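Local coordinates for ATP-dependent RNA helicase HrpB (Escherichia coli, PDB 6EUD), which hydrolyses ATP to ADP and phosphate as a bacterial DEAH/RHA-type RNA helicase with affinity for single-stranded RNA, at residues I442-E447 / Q469-Q474; V459-N464 / G484-S489. All blocks are in the same frame, centred on the assembly; numbering follows the deposited sequence.

Both contacts belong to the same small cluster of helices, their centres 11 Å apart, and their segments alternate along the chain. Helix 433-447 is common ground: it supplies one side of contact 1 and also backs F461 of contact 2. The chemistry differs. Contact 1 joins two helices through a side-on salt bridge beside a small apolar patch formed by A444 and the aliphatic part of R471, with A444 buried and the charged pair partly exposed. Contact 2 has no hydrogen bond across it; one buried phenylalanine ring meets an exposed loop. The segments also touch one another, for instance where I442 CD1 lies 3.6 Å from F461 CD2, para to the CE1 that faces 484-489.

Contact 1. Residues I442-E447 / Q469-Q474; sequences IAAILE and QQRSQQ
R471 gives up the largest area here, followed by A444 and E447, and its side chain serves both: the aliphatic base packs on A444 and the guanidinium grips E447. The methyl CB of A444 lies 3.7 Å from R471 CG, at the point where the two backbones come nearest, with 5.7 Å between A444 CA and R471 CA. Such a close approach fits the small alanine. With CG anti to the backbone N (chi1 178°) and a bend at chi2, the arginine turns along the interface toward the carboxylate. There it presents its side edge: R471 NE donates to E447 OE1 over 2.6 Å on the syn lone pair, while R471 NH2 reaches E447 OE2 at 3.0 Å in a nearly straight bond (169°). A weak third bond runs from NH2 back to OE1. The carboxylate and guanidinium planes are 38° apart, so this side-on pair is twisted rather than coplanar. On the far side of the guanidinium, R471 NH1 donates to Q474 OE1 at 2.7 Å, close to the guanidinium plane but above the amide carbonyl plane; bonds at both sides restrict rotation of the group. S472 adds OG, 3.8 Å from A444 CB, its stronger polar partner being the W468 carbonyl one turn earlier. The axes of segments 442-447 and 469-474 approach to 8.5 Å. Q474 NE2 donates to the R88 carbonyl in the ATP-binding helicase region, tying helix 466-479 to it. Helix 421-429 packs on I442, A443, L446 and E447, helices 457-462 and 491-498 on I442, and 457-462 also on I445.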
ATOM      1  N   ILE A 442       6.820  27.041  -0.993  1.00 27.73           N
ATOM      2  CA  ILE A 442       6.166  26.067  -0.116  1.00 30.98           C
ATOM      3  C   ILE A 442       6.607  24.655  -0.473  1.00 33.65           C
ATOM      4  O   ILE A 442       6.904  23.839   0.404  1.00 36.61           O
ATOM      5  CB  ILE A 442       4.635  26.149  -0.200  1.00 31.03           C
ATOM      6  CG1 ILE A 442       4.138  27.457   0.431  1.00 37.01           C
ATOM      7  CG2 ILE A 442       3.995  24.945   0.492  1.00 30.78           C
ATOM      8  CD1 ILE A 442       4.334  27.531   1.954  1.00 39.43           C
ATOM      9  N   ALA A 443       6.669  24.385  -1.771  1.00 35.27           N
ATOM     10  CA  ALA A 443       7.004  23.062  -2.258  1.00 35.23           C
ATOM     11  C   ALA A 443       8.452  22.711  -1.923  1.00 34.19           C
ATOM     12  O   ALA A 443       8.752  21.586  -1.534  1.00 36.33           O
ATOM     13  CB  ALA A 443       6.759  22.975  -3.761  1.00 31.91           C
ATOM     14  N   ALA A 444       9.350  23.675  -2.061  1.00 32.09           N
ATOM     15  CA  ALA A 444      10.745  23.393  -1.779  1.00 33.67           C
ATOM     16  C   ALA A 444      10.901  23.093  -0.280  1.00 34.50           C
ATOM     17  O   ALA A 444      11.642  22.195   0.113  1.00 38.49           O
ATOM     18  CB  ALA A 444      11.636  24.553  -2.219  1.00 32.02           C
ATOM     19  N   ILE A 445      10.161  23.819   0.547  1.00 29.85           N
ATOM     20  CA  ILE A 445      10.141  23.562   1.981  1.00 34.02           C
ATOM     21  C   ILE A 445       9.633  22.160   2.334  1.00 37.71           C
ATOM     22  O   ILE A 445      10.291  21.428   3.074  1.00 35.14           O
ATOM     23  CB  ILE A 445       9.270  24.595   2.715  1.00 33.03           C
ATOM     24  CG1 ILE A 445       9.891  25.976   2.558  1.00 26.60           C
ATOM     25  CG2 ILE A 445       9.146  24.222   4.198  1.00 27.23           C
ATOM     26  CD1 ILE A 445       9.065  27.068   3.146  1.00 38.25           C
ATOM     27  N   LEU A 446       8.459  21.786   1.826  1.00 39.59           N
ATOM     28  CA  LEU A 446       7.886  20.468   2.146  1.00 34.79           C
ATOM     29  C   LEU A 446       8.753  19.289   1.649  1.00 35.80           C
ATOM     30  O   LEU A 446       8.745  18.219   2.250  1.00 38.62           O
ATOM     31  CB  LEU A 446       6.454  20.378   1.589  1.00 28.11           C
ATOM     32  CG  LEU A 446       5.502  21.351   2.299  1.00 27.64           C
ATOM     33  CD1 LEU A 446       4.090  21.379   1.698  1.00 29.05           C
ATOM     34  CD2 LEU A 446       5.424  21.014   3.781  1.00 27.22           C
ATOM     35  N   GLU A 447       9.514  19.495   0.572  1.00 40.35           N
ATOM     36  CA  GLU A 447      10.490  18.507   0.080  1.00 41.19           C
ATOM     37  C   GLU A 447      11.738  18.361   0.969  1.00 45.62           C
ATOM     38  O   GLU A 447      12.333  17.287   1.053  1.00 43.28           O
ATOM     39  CB  GLU A 447      10.949  18.877  -1.339  1.00 37.53           C
ATOM     40  CG  GLU A 447       9.944  18.594  -2.416  1.00 38.84           C
ATOM     41  CD  GLU A 447      10.407  19.010  -3.817  1.00 45.77           C
ATOM     42  OE1 GLU A 447      11.539  19.546  -4.007  1.00 44.09           O
ATOM     43  OE2 GLU A 447       9.609  18.779  -4.748  1.00 46.18           O
ATOM     44  N   GLN A 469      15.544  28.335  -2.160  1.00 52.59           N
ATOM     45  CA  GLN A 469      15.470  29.274  -3.270  1.00 53.62           C
ATOM     46  C   GLN A 469      15.861  28.619  -4.585  1.00 50.08           C
ATOM     47  O   GLN A 469      15.150  28.764  -5.575  1.00 50.89           O
ATOM     48  CB  GLN A 469      16.322  30.507  -2.998  1.00 62.08           C
ATOM     49  CG  GLN A 469      16.014  31.640  -3.926  1.00 80.58           C
ATOM     50  CD  GLN A 469      16.251  32.995  -3.314  1.00 98.22           C
ATOM     51  OE1 GLN A 469      15.387  33.532  -2.668  1.00108.84           O
ATOM     52  NE2 GLN A 469      17.439  33.528  -3.473  1.00103.81           N
ATOM     53  N   GLN A 470      16.933  27.836  -4.568  1.00 48.17           N
ATOM     54  CA  GLN A 470      17.393  27.150  -5.763  1.00 50.63           C
ATOM     55  C   GLN A 470      16.319  26.215  -6.290  1.00 45.89           C
ATOM     56  O   GLN A 470      16.011  26.205  -7.488  1.00 44.27           O
ATOM     57  CB  GLN A 470      18.674  26.375  -5.477  1.00 57.98           C
ATOM     58  CG  GLN A 470      19.255  25.727  -6.708  1.00 73.17           C
ATOM     59  CD  GLN A 470      20.531  24.961  -6.419  1.00 85.13           C
ATOM     60  OE1 GLN A 470      20.546  24.019  -5.620  1.00 87.00           O
ATOM     61  NE2 GLN A 470      21.619  25.375  -7.059  1.00 94.56           N
ATOM     62  N   ARG A 471      15.729  25.444  -5.385  1.00 40.73           N
ATOM     63  CA  ARG A 471      14.707  24.490  -5.779  1.00 37.47           C
ATOM     64  C   ARG A 471      13.483  25.203  -6.339  1.00 34.95           C
ATOM     65  O   ARG A 471      12.901  24.753  -7.328  1.00 34.77           O
ATOM     66  CB  ARG A 471      14.322  23.614  -4.598  1.00 37.09           C
ATOM     67  CG  ARG A 471      13.230  22.639  -4.903  1.00 36.52           C
ATOM     68  CD  ARG A 471      13.597  21.705  -6.045  1.00 34.37           C
ATOM     69  NE  ARG A 471      12.626  20.611  -6.102  1.00 37.27           N
ATOM     70  CZ  ARG A 471      12.472  19.789  -7.136  1.00 41.42           C
ATOM     71  NH1 ARG A 471      13.199  19.950  -8.238  1.00 43.44           N
ATOM     72  NH2 ARG A 471      11.564  18.824  -7.079  1.00 39.34           N
ATOM     73  N   SER A 472      13.110  26.318  -5.710  1.00 32.84           N
ATOM     74  CA  SER A 472      11.985  27.127  -6.174  1.00 40.92           C
ATOM     75  C   SER A 472      12.156  27.577  -7.620  1.00 41.74           C
ATOM     76  O   SER A 472      11.226  27.444  -8.428  1.00 37.13           O
ATOM     77  CB  SER A 472      11.789  28.358  -5.284  1.00 41.65           C
ATOM     78  OG  SER A 472      11.468  27.962  -3.973  1.00 46.85           O
ATOM     79  N   GLN A 473      13.334  28.121  -7.923  1.00 44.06           N
ATOM     80  CA  GLN A 473      13.666  28.578  -9.269  1.00 49.58           C
ATOM     81  C   GLN A 473      13.552  27.424 -10.275  1.00 43.85           C
ATOM     82  O   GLN A 473      13.011  27.611 -11.373  1.00 40.69           O
ATOM     83  CB  GLN A 473      15.075  29.181  -9.308  1.00 58.29           C
ATOM     84  CG  GLN A 473      15.243  30.460  -8.497  1.00 71.24           C
ATOM     85  CD  GLN A 473      16.670  30.991  -8.538  1.00 86.25           C
ATOM     86  OE1 GLN A 473      17.623  30.237  -8.762  1.00 92.75           O
ATOM     87  NE2 GLN A 473      16.823  32.294  -8.326  1.00 89.84           N
ATOM     88  N   GLN A 474      14.046  26.241  -9.885  1.00 36.89           N
ATOM     89  CA  GLN A 474      13.960  25.034 -10.726  1.00 41.91           C
ATOM     90  C   GLN A 474      12.500  24.616 -11.005  1.00 38.78           C
ATOM     91  O   GLN A 474      12.123  24.294 -12.143  1.00 37.25           O
ATOM     92  CB  GLN A 474      14.730  23.873 -10.083  1.00 45.21           C
ATOM     93  CG  GLN A 474      14.777  22.611 -10.948  1.00 56.83           C
ATOM     94  CD  GLN A 474      15.380  21.412 -10.230  1.00 64.38           C
ATOM     95  OE1 GLN A 474      15.377  21.341  -9.002  1.00 62.83           O
ATOM     96  NE2 GLN A 474      15.907  20.464 -11.000  1.00 67.52           N
TER

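Contact 2. Residues V459-N464 / G484-S489; sequences VAFSRN and GEADSS
F461 directs its ring from helix 457-462 onto the methyl of A486, the carbonyl carbon of D487, and the amide N and CB of S488, and the whole contact is built on that one ring. Its CG stands anti to the backbone N (chi1 -176°), which extends the ring outward from the helix toward the loop. The CD1-CE1-CZ side of the ring does the touching. F461 CZ meets the methyl CB of A486 at 3.8 Å, an apolar contact, whereas F461 CE1 lies 3.6 Å from S488 N and 4.0 Å from D487 C, so the ring spans the peptide between D487 and S488. F461 CE1 also comes within 4.0 Å of S488 CB. No hydrogen bond crosses between the segments, and the contact is probably held mainly by van der Waals packing. The D487 side chain starts away from the ring and instead organises its own loop. D487 OD1 accepts from S489 N at 2.9 Å, which makes an Asx turn, and again from S489 OG at 2.7 Å, the latter from above the carboxylate plane. These two bonds give the backbone beside the ring a defined bend at the 3-10 turn of 488-489, directly before helix 491-498. Helix 433-447 binds the loop as well: T438 OG1 receives the D487 amide, D434 OD1 that of E485, and the T438 side chain touches both F461 and A486. The ring is thus wedged between helix 433-447, including I442, and the loop that connects helix 466-479 to helix 491-498, near the outside of this helical cluster.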
ATOM      1  N   VAL A 459       6.738  30.344   9.279  1.00 46.26           N
ATOM      2  CA  VAL A 459       8.084  30.715   9.702  1.00 45.11           C
ATOM      3  C   VAL A 459       9.098  30.262   8.658  1.00 43.49           C
ATOM      4  O   VAL A 459       9.910  31.061   8.210  1.00 48.88           O
ATOM      5  CB  VAL A 459       8.452  30.126  11.085  1.00 42.47           C
ATOM      6  CG1 VAL A 459       9.941  30.115  11.251  1.00 42.18           C
ATOM      7  CG2 VAL A 459       7.791  30.943  12.207  1.00 40.55           C
ATOM      8  N   ALA A 460       9.037  28.999   8.250  1.00 40.27           N
ATOM      9  CA  ALA A 460       9.968  28.495   7.245  1.00 41.99           C
ATOM     10  C   ALA A 460       9.851  29.308   5.943  1.00 44.29           C
ATOM     11  O   ALA A 460      10.864  29.674   5.317  1.00 41.78           O
ATOM     12  CB  ALA A 460       9.724  27.016   6.988  1.00 36.27           C
ATOM     13  N   PHE A 461       8.609  29.624   5.575  1.00 43.25           N
ATOM     14  CA  PHE A 461       8.321  30.400   4.370  1.00 48.40           C
ATOM     15  C   PHE A 461       9.035  31.748   4.360  1.00 49.72           C
ATOM     16  O   PHE A 461       9.531  32.177   3.329  1.00 51.50           O
ATOM     17  CB  PHE A 461       6.813  30.616   4.227  1.00 47.15           C
ATOM     18  CG  PHE A 461       6.408  31.326   2.958  1.00 47.92           C
ATOM     19  CD1 PHE A 461       6.267  32.714   2.929  1.00 46.67           C
ATOM     20  CD2 PHE A 461       6.131  30.600   1.801  1.00 44.57           C
ATOM     21  CE1 PHE A 461       5.880  33.361   1.768  1.00 46.09           C
ATOM     22  CE2 PHE A 461       5.754  31.240   0.645  1.00 45.56           C
ATOM     23  CZ  PHE A 461       5.623  32.624   0.624  1.00 46.45           C
ATOM     24  N   SER A 462       9.078  32.409   5.510  1.00 48.49           N
ATOM     25  CA  SER A 462       9.692  33.723   5.603  1.00 47.65           C
ATOM     26  C   SER A 462      11.217  33.623   5.588  1.00 47.89           C
ATOM     27  O   SER A 462      11.890  34.626   5.417  1.00 46.09           O
ATOM     28  CB  SER A 462       9.257  34.442   6.874  1.00 46.18           C
ATOM     29  OG  SER A 462       9.973  33.904   7.975  1.00 47.22           O
ATOM     30  N   ARG A 463      11.768  32.430   5.787  1.00 50.31           N
ATOM     31  CA  ARG A 463      13.221  32.282   5.758  1.00 53.95           C
ATOM     32  C   ARG A 463      13.666  32.260   4.324  1.00 58.22           C
ATOM     33  O   ARG A 463      12.962  31.736   3.473  1.00 57.55           O
ATOM     34  CB  ARG A 463      13.682  31.018   6.460  1.00 54.39           C
ATOM     35  CG  ARG A 463      13.165  30.893   7.858  1.00 58.18           C
ATOM     36  CD  ARG A 463      13.946  29.851   8.594  1.00 64.12           C
ATOM     37  NE  ARG A 463      13.392  29.623   9.916  1.00 66.61           N
ATOM     38  CZ  ARG A 463      13.575  30.440  10.946  1.00 66.54           C
ATOM     39  NH1 ARG A 463      14.298  31.548  10.810  1.00 63.29           N
ATOM     40  NH2 ARG A 463      13.032  30.145  12.117  1.00 69.85           N
ATOM     41  N   ASN A 464      14.820  32.841   4.032  1.00 66.91           N
ATOM     42  CA  ASN A 464      15.238  32.917   2.649  1.00 72.11           C
ATOM     43  C   ASN A 464      16.459  32.011   2.470  1.00 67.01           C
ATOM     44  O   ASN A 464      17.530  32.438   2.073  1.00 69.80           O
ATOM     45  CB  ASN A 464      15.493  34.379   2.262  1.00 84.30           C
ATOM     46  CG  ASN A 464      15.666  34.552   0.796  1.00 96.99           C
ATOM     47  OD1 ASN A 464      15.546  33.587   0.069  1.00106.40           O
ATOM     48  ND2 ASN A 464      15.962  35.767   0.342  1.00101.09           N
ATOM     49  N   GLY A 484       7.386  36.322 -10.592  1.00 39.08           N
ATOM     50  CA  GLY A 484       6.376  36.588  -9.580  1.00 41.84           C
ATOM     51  C   GLY A 484       6.987  36.872  -8.214  1.00 41.69           C
ATOM     52  O   GLY A 484       8.141  36.533  -7.970  1.00 35.80           O
ATOM     53  N   GLU A 485       6.216  37.498  -7.324  1.00 43.59           N
ATOM     54  CA  GLU A 485       6.674  37.779  -5.958  1.00 43.09           C
ATOM     55  C   GLU A 485       5.896  36.935  -4.951  1.00 37.87           C
ATOM     56  O   GLU A 485       4.669  37.023  -4.888  1.00 36.40           O
ATOM     57  CB  GLU A 485       6.510  39.258  -5.629  1.00 47.79           C
ATOM     58  CG  GLU A 485       7.186  40.176  -6.619  1.00 55.82           C
ATOM     59  CD  GLU A 485       8.430  40.804  -6.055  1.00 61.99           C
ATOM     60  OE1 GLU A 485       8.903  40.301  -5.016  1.00 64.76           O
ATOM     61  OE2 GLU A 485       8.926  41.790  -6.648  1.00 65.97           O
ATOM     62  N   ALA A 486       6.589  36.106  -4.173  1.00 35.76           N
ATOM     63  CA  ALA A 486       5.870  35.236  -3.233  1.00 40.08           C
ATOM     64  C   ALA A 486       5.250  36.075  -2.097  1.00 44.91           C
ATOM     65  O   ALA A 486       5.790  37.124  -1.716  1.00 42.18           O
ATOM     66  CB  ALA A 486       6.791  34.161  -2.678  1.00 30.23           C
ATOM     67  N   ASP A 487       4.097  35.637  -1.594  1.00 48.17           N
ATOM     68  CA  ASP A 487       3.424  36.331  -0.499  1.00 47.04           C
ATOM     69  C   ASP A 487       2.678  35.345   0.399  1.00 43.83           C
ATOM     70  O   ASP A 487       1.854  34.556  -0.079  1.00 42.53           O
ATOM     71  CB  ASP A 487       2.446  37.393  -1.018  1.00 50.39           C
ATOM     72  CG  ASP A 487       1.967  38.346   0.103  1.00 57.71           C
ATOM     73  OD1 ASP A 487       1.139  37.922   0.947  1.00 57.37           O
ATOM     74  OD2 ASP A 487       2.418  39.517   0.139  1.00 58.95           O
ATOM     75  N   SER A 488       2.940  35.433   1.705  1.00 42.68           N
ATOM     76  CA  SER A 488       2.420  34.470   2.678  1.00 42.39           C
ATOM     77  C   SER A 488       0.894  34.471   2.731  1.00 39.05           C
ATOM     78  O   SER A 488       0.277  33.469   3.070  1.00 37.67           O
ATOM     79  CB  SER A 488       2.980  34.749   4.073  1.00 43.48           C
ATOM     80  OG  SER A 488       2.579  36.033   4.498  1.00 45.88           O
ATOM     81  N   SER A 489       0.279  35.587   2.379  1.00 39.42           N
ATOM     82  CA  SER A 489      -1.174  35.628   2.364  1.00 40.40           C
ATOM     83  C   SER A 489      -1.746  34.765   1.250  1.00 41.30           C
ATOM     84  O   SER A 489      -2.951  34.599   1.166  1.00 48.44           O
ATOM     85  CB  SER A 489      -1.683  37.066   2.209  1.00 43.65           C
ATOM     86  OG  SER A 489      -1.524  37.556   0.879  1.00 46.50           O
TER